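ABC-type transport system, sugar-family extracellular solute-binding protein (Peptoclostridium difficile 630, PDB 6HNI) binds tyrosine as the extracellular solute-binding lipoprotein of an ABC-type transporter, probably delivering it for uptake, and also has adhesive properties. Local coordinates at residues 36-44 / 86-94; 106-114 / 258-269. The protein carries 1 engineered substitution. One frame throughout, in Å; residues are numbered along the deposited sequence. Where two conformers were deposited one is given.

Contact 1. Residues 36-44 / 86-94. With TYR (tyrosine), chain B; EDO (1,2-ethanediol), chain C.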
loop_
_atom_site.group_PDB
_atom_site.type_symbol
_atom_site.label_atom_id
_atom_site.label_comp_id
_atom_site.label_asym_id
_atom_site.label_seq_id
_atom_site.Cartn_x
_atom_site.Cartn_y
_atom_site.Cartn_z
ATOM N N ALA A 36 -3.837 -3.051 4.647
ATOM C CA ALA A 36 -3.626 -1.636 4.429
ATOM C C ALA A 36 -4.796 -1.065 3.680
ATOM O O ALA A 36 -5.266 0.062 3.981
ATOM C CB ALA A 36 -2.327 -1.403 3.624
ATOM N N LEU A 37 -5.270 -1.749 2.649
ATOM C CA LEU A 37 -6.372 -1.181 1.860
ATOM C C LEU A 37 -7.636 -1.109 2.688
ATOM O O LEU A 37 -8.356 -0.081 2.621
ATOM C CB LEU A 37 -6.610 -1.955 0.570
ATOM C CG LEU A 37 -5.370 -2.177 -0.331
ATOM C CD1 LEU A 37 -5.796 -2.671 -1.674
ATOM C CD2 LEU A 37 -4.486 -0.945 -0.481
ATOM N N ASP A 38 -7.922 -2.142 3.433
ATOM C CA ASP A 38 -9.094 -2.174 4.345
ATOM C C ASP A 38 -9.013 -1.041 5.352
ATOM O O ASP A 38 -10.032 -0.377 5.664
ATOM C CB ASP A 38 -9.110 -3.488 5.140
ATOM C CG ASP A 38 -9.514 -4.730 4.322
ATOM O OD1 ASP A 38 -9.908 -4.610 3.123
ATOM O OD2 ASP A 38 -9.411 -5.874 4.903
ATOM N N ALA A 39 -7.833 -0.780 5.876
ATOM C CA ALA A 39 -7.649 0.284 6.893
ATOM C C ALA A 39 -7.964 1.654 6.306
ATOM O O ALA A 39 -8.602 2.524 6.986
ATOM C CB ALA A 39 -6.239 0.247 7.503
ATOM N N THR A 40 -7.599 1.907 5.060
ATOM C CA THR A 40 -7.899 3.212 4.471
ATOM C C THR A 40 -9.387 3.393 4.329
ATOM O O THR A 40 -9.860 4.536 4.520
ATOM C CB THR A 40 -7.209 3.503 3.135
ATOM O OG1 THR A 40 -7.781 2.694 2.100
ATOM C CG2 THR A 40 -5.733 3.266 3.214
ATOM N N ARG A 41 -10.120 2.374 3.943
ATOM C CA ARG A 41 -11.572 2.494 3.804
ATOM C C ARG A 41 -12.175 2.819 5.173
ATOM O O ARG A 41 -13.076 3.702 5.301
ATOM C CB ARG A 41 -12.157 1.207 3.200
ATOM C CG ARG A 41 -13.614 1.246 2.774
ATOM C CD ARG A 41 -14.524 0.942 3.922
ATOM N NE ARG A 41 -15.913 0.673 3.529
ATOM C CZ ARG A 41 -16.425 -0.505 3.171
ATOM N NH1 ARG A 41 -17.725 -0.629 2.942
ATOM N NH2 ARG A 41 -15.683 -1.592 3.093
ATOM N N THR A 42 -11.726 2.114 6.201
ATOM C CA THR A 42 -12.213 2.333 7.564
ATOM C C THR A 42 -12.032 3.790 7.984
ATOM O O THR A 42 -12.992 4.456 8.480
ATOM C CB THR A 42 -11.499 1.382 8.528
ATOM O OG1 THR A 42 -11.924 0.057 8.210
ATOM C CG2 THR A 42 -11.847 1.663 9.989
ATOM N N GLY A 43 -10.840 4.326 7.806
ATOM C CA GLY A 43 -10.558 5.724 8.164
ATOM C C GLY A 43 -11.361 6.718 7.366
ATOM O O GLY A 43 -11.868 7.730 7.947
ATOM N N PHE A 44 -11.510 6.508 6.069
ATOM C CA PHE A 44 -12.235 7.425 5.203
ATOM C C PHE A 44 -13.676 7.541 5.683
ATOM O O PHE A 44 -14.201 8.663 5.814
ATOM C CB PHE A 44 -12.206 6.895 3.768
ATOM C CG PHE A 44 -12.965 7.673 2.743
ATOM C CD1 PHE A 44 -12.344 8.624 2.002
ATOM C CD2 PHE A 44 -14.282 7.325 2.413
ATOM C CE1 PHE A 44 -13.010 9.328 1.013
ATOM C CE2 PHE A 44 -14.957 8.040 1.417
ATOM C CZ PHE A 44 -14.319 9.019 0.711
ATOM N N ASP A 86 -21.092 11.451 -7.494
ATOM C CA ASP A 86 -20.554 12.762 -7.157
ATOM C C ASP A 86 -19.065 12.782 -6.814
ATOM O O ASP A 86 -18.385 13.780 -6.988
ATOM C CB ASP A 86 -21.373 13.326 -5.984
ATOM C CG ASP A 86 -22.843 13.548 -6.335
ATOM O OD1 ASP A 86 -23.038 14.454 -7.146
ATOM O OD2 ASP A 86 -23.721 12.760 -5.850
ATOM N N LEU A 87 -18.572 11.621 -6.368
ATOM C CA LEU A 87 -17.184 11.471 -5.930
ATOM C C LEU A 87 -16.859 9.986 -6.022
ATOM O O LEU A 87 -17.649 9.141 -5.660
ATOM C CB LEU A 87 -17.040 11.931 -4.472
ATOM C CG LEU A 87 -15.711 11.621 -3.763
ATOM C CD1 LEU A 87 -14.630 12.437 -4.377
ATOM C CD2 LEU A 87 -15.822 11.954 -2.271
ATOM N N ILE A 88 -15.622 9.727 -6.474
ATOM C CA ILE A 88 -15.044 8.355 -6.444
ATOM C C ILE A 88 -13.837 8.316 -5.522
ATOM O O ILE A 88 -12.995 9.193 -5.611
ATOM C CB ILE A 88 -14.637 7.953 -7.856
ATOM C CG1 ILE A 88 -15.859 7.798 -8.744
ATOM C CG2 ILE A 88 -13.861 6.598 -7.821
ATOM C CD1 ILE A 88 -15.550 7.721 -10.226
ATOM N N PHE A 89 -13.867 7.402 -4.581
ATOM C CA PHE A 89 -12.726 7.166 -3.697
ATOM C C PHE A 89 -12.077 5.838 -4.179
ATOM O O PHE A 89 -12.704 4.796 -4.157
ATOM C CB PHE A 89 -13.232 7.024 -2.262
ATOM C CG PHE A 89 -12.197 6.634 -1.227
ATOM C CD1 PHE A 89 -10.906 7.167 -1.231
ATOM C CD2 PHE A 89 -12.545 5.767 -0.226
ATOM C CE1 PHE A 89 -9.973 6.737 -0.255
ATOM C CE2 PHE A 89 -11.639 5.372 0.747
ATOM C CZ PHE A 89 -10.364 5.901 0.719
ATOM N N ALA A 90 -10.820 6.004 -4.594
ATOM C CA ALA A 90 -10.058 4.839 -5.202
ATOM C C ALA A 90 -8.897 4.466 -4.279
ATOM O O ALA A 90 -8.048 5.294 -3.921
ATOM C CB ALA A 90 -9.570 5.209 -6.610
ATOM N N ILE A 91 -8.844 3.156 -3.965
ATOM C CA ILE A 91 -7.917 2.637 -3.006
ATOM C C ILE A 91 -6.991 1.686 -3.780
ATOM O O ILE A 91 -7.437 0.614 -4.175
ATOM C CB ILE A 91 -8.629 1.883 -1.866
ATOM C CG1 ILE A 91 -9.648 2.812 -1.137
ATOM C CG2 ILE A 91 -7.651 1.267 -0.895
ATOM C CD1 ILE A 91 -10.511 2.004 -0.213
ATOM N N SER A 92 -5.735 2.138 -3.865
ATOM C CA SER A 92 -4.594 1.496 -4.614
ATOM C C SER A 92 -4.401 2.123 -5.966
ATOM O O SER A 92 -5.311 2.644 -6.619
ATOM C CB SER A 92 -4.736 -0.024 -4.769
ATOM O OG SER A 92 -5.561 -0.349 -5.870
ATOM N N THR A 93 -3.159 1.908 -6.500
ATOM C CA THR A 93 -2.794 2.393 -7.807
ATOM C C THR A 93 -3.676 1.811 -8.912
ATOM O O THR A 93 -4.165 2.536 -9.752
ATOM C CB THR A 93 -1.288 2.279 -8.074
ATOM O OG1 THR A 93 -0.571 3.089 -7.165
ATOM C CG2 THR A 93 -0.931 2.664 -9.486
ATOM N N PRO A 94 -3.784 0.462 -8.999
ATOM C CA PRO A 94 -4.663 -0.078 -10.042
ATOM C C PRO A 94 -6.113 0.442 -10.027
ATOM O O PRO A 94 -6.681 0.749 -11.099
ATOM C CB PRO A 94 -4.553 -1.606 -9.852
ATOM C CG PRO A 94 -3.267 -1.799 -9.114
ATOM C CD PRO A 94 -3.187 -0.601 -8.192
HETATM N N TYR B . 1.138 1.233 -2.551
HETATM C CA TYR B . 0.197 0.330 -3.238
HETATM C C TYR B . -0.311 0.996 -4.507
HETATM O O TYR B . -1.222 0.454 -5.121
HETATM C CB TYR B . -0.891 -0.229 -2.299
HETATM C CG TYR B . -0.335 -1.113 -1.232
HETATM C CD1 TYR B . 0.243 -2.367 -1.589
HETATM C CD2 TYR B . -0.278 -0.770 0.085
HETATM C CE1 TYR B . 0.831 -3.152 -0.632
HETATM C CE2 TYR B . 0.307 -1.550 1.059
HETATM C CZ TYR B . 0.889 -2.784 0.685
HETATM O OH TYR B . 1.488 -3.577 1.644
HETATM O OXT TYR B . 0.244 1.983 -4.942
HETATM C C1 EDO C . -18.424 -5.026 2.959
HETATM O O1 EDO C . -17.299 -4.129 2.972
HETATM C C2 EDO C . -19.488 -4.541 1.975
HETATM O O2 EDO C . -19.728 -3.131 2.171
#
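F44 and F89 form an offset stack where helix 35-50 lies against strand 87-91. The setting is the alpha/beta lobe of a periplasmic-binding-protein fold, with the helix on a parallel sheet. The axis of 36-44 runs at 152° to strand 87-91, roughly antiparallel. The F44 side chain leaves the helix with CG anti to the backbone N (chi1 177°), which carries the ring to the strand. Its CB already lies 3.4 Å from F89 CE2. CG approaches the same atom, F89 CE2. Further out, CE1 and CZ lie over F89 CG, and CZ also meets F89 CB. At the edge, CZ approaches L87 CD2 at 4.4 Å. The F44 and F89 rings are almost parallel, with planes at 7° and centroids 3.7 Å apart. The other face of F89 is covered by CG1 of I91, toward the rim. Two turns back toward the helix N terminus, L37 CB packs on I91 CG2 at 3.7 Å. The hydroxyl of T40 faces I91 too, but its hydrogen bond goes back to L37 O at 2.9 Å. That oxygen also accepts from R41 N, on the same face of its carbonyl plane. Beyond the strand the chain enters the tyrosine pocket, which A36 lines from the helix. S92 is the N-cap residue of helix 93-102. T93 grips the ligand carboxylate: its N bonds ligand O at 2.8 Å, and its OG1 bonds OXT at 2.6 Å.

Contact 2. Residues 106-114 / 258-269. With TYR (tyrosine), chain B.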
loop_
_atom_site.group_PDB
_atom_site.type_symbol
_atom_site.label_atom_id
_atom_site.label_comp_id
_atom_site.label_asym_id
_atom_site.label_seq_id
_atom_site.Cartn_x
_atom_site.Cartn_y
_atom_site.Cartn_z
ATOM N N ILE A 106 -15.648 13.474 -12.989
ATOM C CA ILE A 106 -16.023 13.218 -11.610
ATOM C C ILE A 106 -14.762 13.328 -10.755
ATOM O O ILE A 106 -13.721 12.712 -11.076
ATOM C CB ILE A 106 -16.658 11.827 -11.460
ATOM C CG1 ILE A 106 -17.912 11.675 -12.329
ATOM C CG2 ILE A 106 -16.907 11.422 -9.994
ATOM C CD1 ILE A 106 -18.495 10.285 -12.334
ATOM N N PRO A 107 -14.768 14.001 -9.610
ATOM C CA PRO A 107 -13.594 14.055 -8.769
ATOM C C PRO A 107 -13.257 12.676 -8.223
ATOM O O PRO A 107 -14.137 11.940 -7.773
ATOM C CB PRO A 107 -13.965 15.034 -7.637
ATOM C CG PRO A 107 -15.411 15.076 -7.699
ATOM C CD PRO A 107 -15.873 14.879 -9.058
ATOM N N ILE A 108 -11.948 12.375 -8.261
ATOM C CA ILE A 108 -11.423 11.131 -7.750
ATOM C C ILE A 108 -10.478 11.449 -6.610
ATOM O O ILE A 108 -9.537 12.225 -6.799
ATOM C CB ILE A 108 -10.693 10.364 -8.851
ATOM C CG1 ILE A 108 -11.630 10.010 -10.019
ATOM C CG2 ILE A 108 -10.029 9.136 -8.232
ATOM C CD1 ILE A 108 -10.830 9.617 -11.286
ATOM N N LEU A 109 -10.728 10.869 -5.451
ATOM C CA LEU A 109 -9.799 10.961 -4.334
ATOM C C LEU A 109 -9.154 9.586 -4.221
ATOM O O LEU A 109 -9.828 8.597 -4.107
ATOM C CB LEU A 109 -10.498 11.332 -3.024
ATOM C CG LEU A 109 -10.847 12.843 -2.937
ATOM C CD1 LEU A 109 -11.576 12.986 -1.661
ATOM C CD2 LEU A 109 -9.623 13.724 -2.913
ATOM N N ILE A 110 -7.833 9.617 -4.176
ATOM C CA ILE A 110 -7.033 8.364 -4.085
ATOM C C ILE A 110 -6.482 8.225 -2.696
ATOM O O ILE A 110 -6.273 9.187 -1.943
ATOM C CB ILE A 110 -5.879 8.395 -5.136
ATOM C CG1 ILE A 110 -4.814 9.384 -4.802
ATOM C CG2 ILE A 110 -6.464 8.580 -6.507
ATOM C CD1 ILE A 110 -3.655 9.550 -5.782
ATOM N N THR A 111 -6.110 6.983 -2.354
ATOM C CA THR A 111 -5.285 6.708 -1.210
ATOM C C THR A 111 -4.483 5.408 -1.550
ATOM O O THR A 111 -4.838 4.691 -2.524
ATOM C CB THR A 111 -6.036 6.460 0.082
ATOM O OG1 THR A 111 -5.122 6.468 1.213
ATOM C CG2 THR A 111 -6.891 5.225 0.083
ATOM N N ALA A 112 -3.449 5.189 -0.749
ATOM C CA ALA A 112 -2.583 3.941 -0.923
ATOM C C ALA A 112 -2.041 3.911 -2.319
ATOM O O ALA A 112 -1.911 2.791 -2.862
ATOM C CB ALA A 112 -3.375 2.724 -0.595
ATOM N N VAL A 113 -1.656 5.040 -2.863
ATOM C CA VAL A 113 -0.988 5.162 -4.156
ATOM C C VAL A 113 0.411 5.634 -3.891
ATOM O O VAL A 113 0.664 6.695 -3.373
ATOM C CB VAL A 113 -1.716 6.131 -5.094
ATOM C CG1 VAL A 113 -0.920 6.448 -6.354
ATOM C CG2 VAL A 113 -3.075 5.592 -5.418
ATOM N N SER A 114 1.423 4.801 -4.290
ATOM C CA SER A 114 2.779 5.102 -3.926
ATOM C C SER A 114 3.336 6.323 -4.601
ATOM O O SER A 114 4.063 7.098 -3.982
ATOM C CB SER A 114 3.722 3.901 -4.258
ATOM O OG SER A 114 3.350 2.741 -3.590
ATOM N N TYR A 258 -2.179 3.357 7.899
ATOM C CA TYR A 258 -3.077 3.480 6.751
ATOM C C TYR A 258 -4.508 3.942 7.131
ATOM O O TYR A 258 -5.154 4.623 6.329
ATOM C CB TYR A 258 -3.124 2.164 5.982
ATOM C CG TYR A 258 -1.986 2.040 4.967
ATOM C CD1 TYR A 258 -0.699 1.644 5.380
ATOM C CD2 TYR A 258 -2.175 2.307 3.648
ATOM C CE1 TYR A 258 0.314 1.541 4.464
ATOM C CE2 TYR A 258 -1.137 2.142 2.704
ATOM C CZ TYR A 258 0.106 1.789 3.160
ATOM O OH TYR A 258 1.155 1.605 2.250
ATOM N N GLU A 259 -4.951 3.594 8.330
ATOM C CA GLU A 259 -6.264 4.133 8.785
ATOM C C GLU A 259 -6.165 5.643 8.850
ATOM O O GLU A 259 -7.115 6.354 8.413
ATOM C CB GLU A 259 -6.667 3.531 10.105
ATOM C CG GLU A 259 -8.102 4.003 10.432
ATOM C CD GLU A 259 -8.757 3.352 11.651
ATOM O OE1 GLU A 259 -8.381 2.221 12.070
ATOM O OE2 GLU A 259 -9.714 3.977 12.171
ATOM N N LYS A 260 -5.105 6.186 9.424
ATOM C CA LYS A 260 -4.929 7.669 9.456
ATOM C C LYS A 260 -4.849 8.267 8.077
ATOM O O LYS A 260 -5.305 9.399 7.816
ATOM C CB LYS A 260 -3.756 8.101 10.325
ATOM C CG LYS A 260 -3.899 7.696 11.782
ATOM C CD LYS A 260 -2.719 8.121 12.624
ATOM C CE LYS A 260 -2.918 7.804 14.084
ATOM N NZ LYS A 260 -1.925 8.563 14.866
ATOM N N LEU A 261 -4.189 7.582 7.150
ATOM C CA LEU A 261 -4.098 8.045 5.756
ATOM C C LEU A 261 -5.493 8.120 5.096
ATOM O O LEU A 261 -5.789 9.082 4.382
ATOM C CB LEU A 261 -3.125 7.166 4.937
ATOM C CG LEU A 261 -2.583 7.759 3.651
ATOM C CD1 LEU A 261 -1.482 8.784 3.948
ATOM C CD2 LEU A 261 -2.004 6.641 2.738
ATOM N N GLY A 262 -6.306 7.107 5.353
ATOM C CA GLY A 262 -7.683 7.084 4.885
ATOM C C GLY A 262 -8.554 8.189 5.500
ATOM O O GLY A 262 -9.327 8.821 4.789
ATOM N N TYR A 263 -8.304 8.426 6.764
ATOM C CA TYR A 263 -9.067 9.480 7.515
ATOM C C TYR A 263 -8.720 10.815 6.875
ATOM O O TYR A 263 -9.629 11.638 6.602
ATOM C CB TYR A 263 -8.651 9.404 8.964
ATOM C CG TYR A 263 -9.480 10.329 9.817
ATOM C CD1 TYR A 263 -9.204 11.680 9.838
ATOM C CD2 TYR A 263 -10.595 9.855 10.529
ATOM C CE1 TYR A 263 -10.002 12.573 10.595
ATOM C CE2 TYR A 263 -11.390 10.726 11.296
ATOM C CZ TYR A 263 -11.079 12.068 11.292
ATOM O OH TYR A 263 -11.914 12.952 12.012
ATOM N N LYS A 264 -7.449 11.112 6.603
ATOM C CA LYS A 264 -7.047 12.336 5.913
ATOM C C LYS A 264 -7.744 12.455 4.568
ATOM O O LYS A 264 -8.236 13.511 4.161
ATOM C CB LYS A 264 -5.491 12.404 5.759
ATOM C CG LYS A 264 -4.975 13.498 4.863
ATOM C CD LYS A 264 -5.191 14.871 5.482
ATOM C CE LYS A 264 -4.568 15.950 4.592
ATOM N NZ LYS A 264 -4.792 17.280 5.233
ATOM N N THR A 265 -7.797 11.351 3.815
ATOM C CA THR A 265 -8.465 11.374 2.532
ATOM C C THR A 265 -9.997 11.732 2.686
ATOM O O THR A 265 -10.560 12.419 1.821
ATOM C CB THR A 265 -8.329 10.023 1.793
ATOM O OG1 THR A 265 -6.935 9.572 1.849
ATOM C CG2 THR A 265 -8.684 10.183 0.363
ATOM N N GLY A 266 -10.602 11.202 3.737
ATOM C CA GLY A 266 -12.009 11.535 4.025
ATOM C C GLY A 266 -12.147 13.009 4.331
ATOM O O GLY A 266 -13.154 13.624 3.907
ATOM N N GLU A 267 -11.212 13.606 5.047
ATOM C CA GLU A 267 -11.270 15.070 5.268
ATOM C C GLU A 267 -11.174 15.810 3.958
ATOM O O GLU A 267 -11.869 16.810 3.733
ATOM C CB GLU A 267 -10.188 15.551 6.198
ATOM C CG GLU A 267 -10.259 15.020 7.593
ATOM C CD GLU A 267 -9.260 15.692 8.525
ATOM O OE1 GLU A 267 -8.094 15.872 8.119
ATOM O OE2 GLU A 267 -9.640 16.038 9.679
ATOM N N MET A 268 -10.370 15.327 2.983
ATOM C CA MET A 268 -10.292 15.950 1.697
ATOM C C MET A 268 -11.577 15.744 0.915
ATOM O O MET A 268 -12.050 16.652 0.214
ATOM C CB MET A 268 -9.104 15.320 0.911
ATOM C CG MET A 268 -7.787 15.609 1.572
ATOM S SD MET A 268 -6.327 14.755 0.931
ATOM C CE MET A 268 -6.053 15.762 -0.489
ATOM N N ALA A 269 -12.238 14.602 1.101
ATOM C CA ALA A 269 -13.584 14.379 0.534
ATOM C C ALA A 269 -14.590 15.395 0.999
ATOM O O ALA A 269 -15.432 15.838 0.211
ATOM C CB ALA A 269 -14.134 12.987 0.831
HETATM N N TYR B . 1.138 1.233 -2.551
HETATM C CA TYR B . 0.197 0.330 -3.238
HETATM C C TYR B . -0.311 0.996 -4.507
HETATM O O TYR B . -1.222 0.454 -5.121
HETATM C CB TYR B . -0.891 -0.229 -2.299
HETATM C CG TYR B . -0.335 -1.113 -1.232
HETATM C CD1 TYR B . 0.243 -2.367 -1.589
HETATM C CD2 TYR B . -0.278 -0.770 0.085
HETATM C CE1 TYR B . 0.831 -3.152 -0.632
HETATM C CE2 TYR B . 0.307 -1.550 1.059
HETATM C CZ TYR B . 0.889 -2.784 0.685
HETATM O OH TYR B . 1.488 -3.577 1.644
HETATM O OXT TYR B . 0.244 1.983 -4.942
#
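Y258 opens helix 258-273 and meets A112, where the chain turns a corner. Its ring turns an edge to the methyl group, with CE2 4.0 Å from A112 CB. The same ring reaches the bound tyrosine, and Y258 OH comes within 3.5 Å of ligand CE2. That hydroxyl is hydrogen-bonded to D137, which also bonds the ligand. One turn on, L261 sends CD2 over the strand. It lies 3.5 Å from T111 OG1 and also meets A112 N. G262 is the nearest helix residue to T111 by CA distance; it has no side chain, and the CA atoms of G262 and T111 are 6.6 Å apart. T265 follows on the same side of the helix. Its OG1 bonds back to L261 O at 2.8 Å, while T265 N reaches that oxygen from the opposite face of the carbonyl plane. T265 OG1 and T111 OG1 are both hydrogen-bonded to T135 of the adjoining strand 132-136, so one hydroxyl links helix and strand. With T265 OG1 beside the backbone N (chi1 -47°), the methyl CG2 is anti to that N. It packs against I110 O and L109 CB. M268 contributes its CB, 4.2 Å from L109 CD2. A269 closes the contact, its CB 3.6 Å from L109 CD1, and that methyl also sits over the A269 backbone. Past A112 the strand segment reaches the ligand. S114 N bonds OXT at 3.1 Å, and S114 OG accepts from the ligand amino group. The helix runs antiparallel to the strand, at 166°. This is the helix-on-parallel-sheet layering of a Rossmann-like lobe in the periplasmic-binding-protein fold, with the tyrosine site at the C-terminal end of the strand and the N-terminal end of the helix.

From the N terminus, the chain forms strand 24-30 and helix 35-50. Contact 1 closes a loop of 41 residues, from the rest of helix 35-50 through strand 59-65 and helix 70-82, when strand 87-91 packs against the helix. Helix 93-102 then leads to strand 108-113. Contact 2 closes a much longer loop of 143 residues, which includes the four-stranded sheet 157-163, 186-192, 211-214 and 238-240. Helix 258-273 thus returns to the first sheet. The two contacts follow in series and neither nest nor cross. Strands 87-91 and 108-113 are sheet neighbours, probably hydrogen-bonded from A90 N to L109 O. Both contacts end at the same bound tyrosine.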